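Local coordinates for protein oxidoreductase (Methanosarcina mazei, PDB 3KA7) that binds flavin-adenine dinucleotide and probably acts as an oxidoreductase of the flavin-containing amine oxidoreductase family, at residues E27-L32 against T215-S220. Sequence-based numbering, arbitrary orientation.
With FAD (flavin-adenine dinucleotide), chain B.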
loop_
_atom_site.group_PDB
_atom_site.type_symbol
_atom_site.label_atom_id
_atom_site.label_comp_id
_atom_site.label_asym_id
_atom_site.label_seq_id
_atom_site.Cartn_x
_atom_site.Cartn_y
_atom_site.Cartn_z
ATOM N N GLU A 27 20.695 10.404 -10.376
ATOM C CA GLU A 27 19.809 10.555 -11.525
ATOM C C GLU A 27 18.759 9.457 -11.467
ATOM O O GLU A 27 19.102 8.291 -11.255
ATOM C CB GLU A 27 20.583 10.451 -12.831
ATOM C CG GLU A 27 21.651 11.520 -12.967
ATOM C CD GLU A 27 22.225 11.572 -14.355
ATOM O OE1 GLU A 27 21.432 11.615 -15.324
ATOM O OE2 GLU A 27 23.468 11.574 -14.475
ATOM N N VAL A 28 17.499 9.848 -11.642
ATOM C CA VAL A 28 16.372 8.909 -11.621
ATOM C C VAL A 28 15.858 8.734 -13.033
ATOM O O VAL A 28 15.651 9.718 -13.721
ATOM C CB VAL A 28 15.218 9.461 -10.776
ATOM C CG1 VAL A 28 14.120 8.403 -10.619
ATOM C CG2 VAL A 28 15.747 9.915 -9.396
ATOM N N PHE A 29 15.641 7.488 -13.459
ATOM C CA PHE A 29 15.105 7.221 -14.788
ATOM C C PHE A 29 13.726 6.576 -14.688
ATOM O O PHE A 29 13.585 5.494 -14.127
ATOM C CB PHE A 29 16.066 6.336 -15.581
ATOM C CG PHE A 29 17.417 6.973 -15.803
ATOM C CD1 PHE A 29 17.714 7.605 -17.000
ATOM C CD2 PHE A 29 18.368 6.961 -14.802
ATOM C CE1 PHE A 29 18.956 8.205 -17.199
ATOM C CE2 PHE A 29 19.619 7.560 -14.995
ATOM C CZ PHE A 29 19.900 8.183 -16.193
ATOM N N GLU A 30 12.721 7.264 -15.212
ATOM C CA GLU A 30 11.336 6.792 -15.166
ATOM C C GLU A 30 10.793 6.601 -16.585
ATOM O O GLU A 30 10.917 7.495 -17.443
ATOM C CB GLU A 30 10.462 7.797 -14.406
ATOM C CG GLU A 30 8.961 7.626 -14.642
ATOM C CD GLU A 30 8.459 6.285 -14.135
ATOM O OE1 GLU A 30 8.905 5.882 -13.043
ATOM O OE2 GLU A 30 7.653 5.632 -14.835
ATOM N N ARG A 31 10.175 5.446 -16.822
ATOM C CA ARG A 31 9.697 5.078 -18.150
ATOM C C ARG A 31 8.457 5.852 -18.606
ATOM O O ARG A 31 8.303 6.120 -19.799
ATOM C CB ARG A 31 9.422 3.571 -18.204
ATOM C CG ARG A 31 9.325 2.987 -19.593
ATOM C CD ARG A 31 8.912 1.521 -19.508
ATOM N NE ARG A 31 7.600 1.437 -18.907
ATOM C CZ ARG A 31 6.481 1.255 -19.595
ATOM N NH1 ARG A 31 6.516 1.087 -20.913
ATOM N NH2 ARG A 31 5.327 1.222 -18.956
ATOM N N LEU A 32 7.575 6.197 -17.671
ATOM C CA LEU A 32 6.336 6.906 -17.990
ATOM C C LEU A 32 6.573 8.411 -18.154
ATOM O O LEU A 32 7.655 8.903 -17.829
ATOM C CB LEU A 32 5.286 6.661 -16.904
ATOM C CG LEU A 32 4.793 5.218 -16.755
ATOM C CD1 LEU A 32 3.869 5.074 -15.551
ATOM C CD2 LEU A 32 4.095 4.772 -18.028
ATOM N N THR A 215 12.084 11.570 -17.160
ATOM C CA THR A 215 10.888 10.821 -17.537
ATOM C C THR A 215 10.969 10.370 -18.999
ATOM O O THR A 215 11.808 10.859 -19.769
ATOM C CB THR A 215 9.609 11.642 -17.299
ATOM O OG1 THR A 215 9.673 12.869 -18.041
ATOM C CG2 THR A 215 9.448 11.966 -15.818
ATOM N N GLY A 216 10.124 9.420 -19.379
ATOM C CA GLY A 216 10.124 8.921 -20.747
ATOM C C GLY A 216 11.410 8.194 -21.078
ATOM O O GLY A 216 11.828 8.138 -22.239
ATOM N N GLN A 217 12.045 7.618 -20.062
ATOM C CA GLN A 217 13.262 6.857 -20.278
ATOM C C GLN A 217 13.180 5.477 -19.648
ATOM O O GLN A 217 13.140 5.336 -18.427
ATOM C CB GLN A 217 14.481 7.604 -19.734
ATOM C CG GLN A 217 14.756 8.922 -20.434
ATOM C CD GLN A 217 16.220 9.274 -20.410
ATOM O OE1 GLN A 217 17.075 8.404 -20.273
ATOM N NE2 GLN A 217 16.522 10.559 -20.540
ATOM N N GLU A 218 13.186 4.454 -20.486
ATOM C CA GLU A 218 13.128 3.093 -19.986
ATOM C C GLU A 218 14.512 2.490 -19.793
ATOM O O GLU A 218 15.343 2.480 -20.715
ATOM C CB GLU A 218 12.306 2.215 -20.920
ATOM C CG GLU A 218 12.225 0.762 -20.462
ATOM C CD GLU A 218 11.206 -0.038 -21.252
ATOM O OE1 GLU A 218 11.417 -0.275 -22.461
ATOM O OE2 GLU A 218 10.179 -0.425 -20.659
ATOM N N VAL A 219 14.756 1.990 -18.588
ATOM C CA VAL A 219 15.988 1.277 -18.295
ATOM C C VAL A 219 15.865 -0.131 -18.874
ATOM O O VAL A 219 14.892 -0.831 -18.602
ATOM C CB VAL A 219 16.268 1.253 -16.775
ATOM C CG1 VAL A 219 17.476 0.380 -16.451
ATOM C CG2 VAL A 219 16.469 2.681 -16.247
ATOM N N SER A 220 16.831 -0.530 -19.699
ATOM C CA SER A 220 16.775 -1.834 -20.374
ATOM C C SER A 220 17.775 -2.848 -19.829
ATOM O O SER A 220 17.671 -4.041 -20.101
ATOM C CB SER A 220 16.994 -1.657 -21.878
ATOM O OG SER A 220 18.191 -0.944 -22.130
HETATM P PA FAD B . 5.988 1.787 -8.059
HETATM O O1A FAD B . 5.851 0.331 -8.419
HETATM O O2A FAD B . 4.705 2.547 -7.819
HETATM O O5B FAD B . 6.823 2.536 -9.207
HETATM C C5B FAD B . 7.712 1.795 -10.033
HETATM C C4B FAD B . 8.102 2.776 -11.143
HETATM O O4B FAD B . 9.072 2.217 -12.007
HETATM C C3B FAD B . 6.886 3.143 -11.998
HETATM O O3B FAD B . 6.718 4.552 -12.038
HETATM C C2B FAD B . 7.227 2.577 -13.378
HETATM O O2B FAD B . 6.705 3.352 -14.442
HETATM C C1B FAD B . 8.751 2.556 -13.353
HETATM N N9A FAD B . 9.374 1.546 -14.219
HETATM C C8A FAD B . 9.020 0.228 -14.426
HETATM N N7A FAD B . 9.940 -0.330 -15.266
HETATM C C5A FAD B . 10.856 0.627 -15.577
HETATM C C6A FAD B . 11.977 0.627 -16.395
HETATM N N6A FAD B . 12.396 -0.503 -16.954
HETATM N N1A FAD B . 12.721 1.784 -16.513
HETATM C C2A FAD B . 12.362 2.936 -15.843
HETATM N N3A FAD B . 11.245 2.937 -15.036
HETATM C C4A FAD B . 10.514 1.797 -14.922
HETATM N N1 FAD B . -0.583 2.362 -0.222
HETATM C C2 FAD B . -0.825 3.147 0.892
HETATM O O2 FAD B . 0.099 3.404 1.676
HETATM N N3 FAD B . -2.109 3.612 1.129
HETATM C C4 FAD B . -3.146 3.299 0.267
HETATM O O4 FAD B . -4.289 3.709 0.472
HETATM C C4X FAD B . -2.907 2.508 -0.847
HETATM N N5 FAD B . -3.946 2.176 -1.704
HETATM C C5X FAD B . -3.685 1.397 -2.819
HETATM C C6 FAD B . -4.716 1.068 -3.700
HETATM C C7 FAD B . -4.455 0.304 -4.832
HETATM C C7M FAD B . -5.590 -0.040 -5.764
HETATM C C8 FAD B . -3.158 -0.131 -5.070
HETATM C C8M FAD B . -2.835 -0.964 -6.276
HETATM C C9 FAD B . -2.127 0.186 -4.188
HETATM C C9A FAD B . -2.389 0.960 -3.061
HETATM N N10 FAD B . -1.363 1.278 -2.181
HETATM C C10 FAD B . -1.615 2.053 -1.083
HETATM C "C1'" FAD B . 0.018 0.740 -2.367
HETATM C "C2'" FAD B . 0.888 1.826 -3.013
HETATM O "O2'" FAD B . 0.181 2.417 -4.099
HETATM C "C3'" FAD B . 2.190 1.195 -3.497
HETATM O "O3'" FAD B . 2.718 0.364 -2.469
HETATM C "C4'" FAD B . 3.285 2.178 -3.902
HETATM O "O4'" FAD B . 2.803 3.189 -4.763
HETATM C "C5'" FAD B . 4.338 1.373 -4.655
HETATM O "O5'" FAD B . 5.482 2.184 -4.770
HETATM P P FAD B . 6.852 1.565 -5.279
HETATM O O1P FAD B . 7.989 2.241 -4.552
HETATM O O2P FAD B . 6.859 0.051 -5.209
HETATM O O3P FAD B . 7.000 1.994 -6.823
#
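Glu30 O receives Gln217 N at 2.9 Å in a nearly straight bond (168°) whose donor stands above the carbonyl plane, and Thr215 CA adds a CH...O contact. Two residues along from Glu30, Leu32 O accepts Gly216 N at 3.0 Å, so two backbone bonds tie the loop after strand 25-29 to the loop before strand 219-225. The Glu30 side chain leads away to the cofactor: chi1 (163°) sets CG opposite the backbone N and a kink at chi2 (64°) turns the carboxylate to the adenosine ribose, where OE1 takes FAD O3B (2.7 Å) and OE2 takes FAD O2B (2.5 Å). Leu32 N bonds to Glu30 OE2 on its anti side, somewhat out of the carboxylate plane, and Ala8 N to Glu30 OE1, fixing the carboxylate's rotation. The backbone of Val219 pairs with the adenine edge, N donating to FAD N1A (2.9 Å) and O accepting from FAD N6A (3.0 Å). Deeper in, Val219 CG2 packs on Phe29 CB (3.7 Å), while Gln217 OE1 lies at the Phe29 ring edge, 3.4 Å from Phe29 CD1. At the surface, Arg31 CG runs beside Glu218 CB. An acidic residue ending the second strand and gripping the adenosine ribose is characteristic of the Rossmann-type fold of FAD-dependent oxidoreductases.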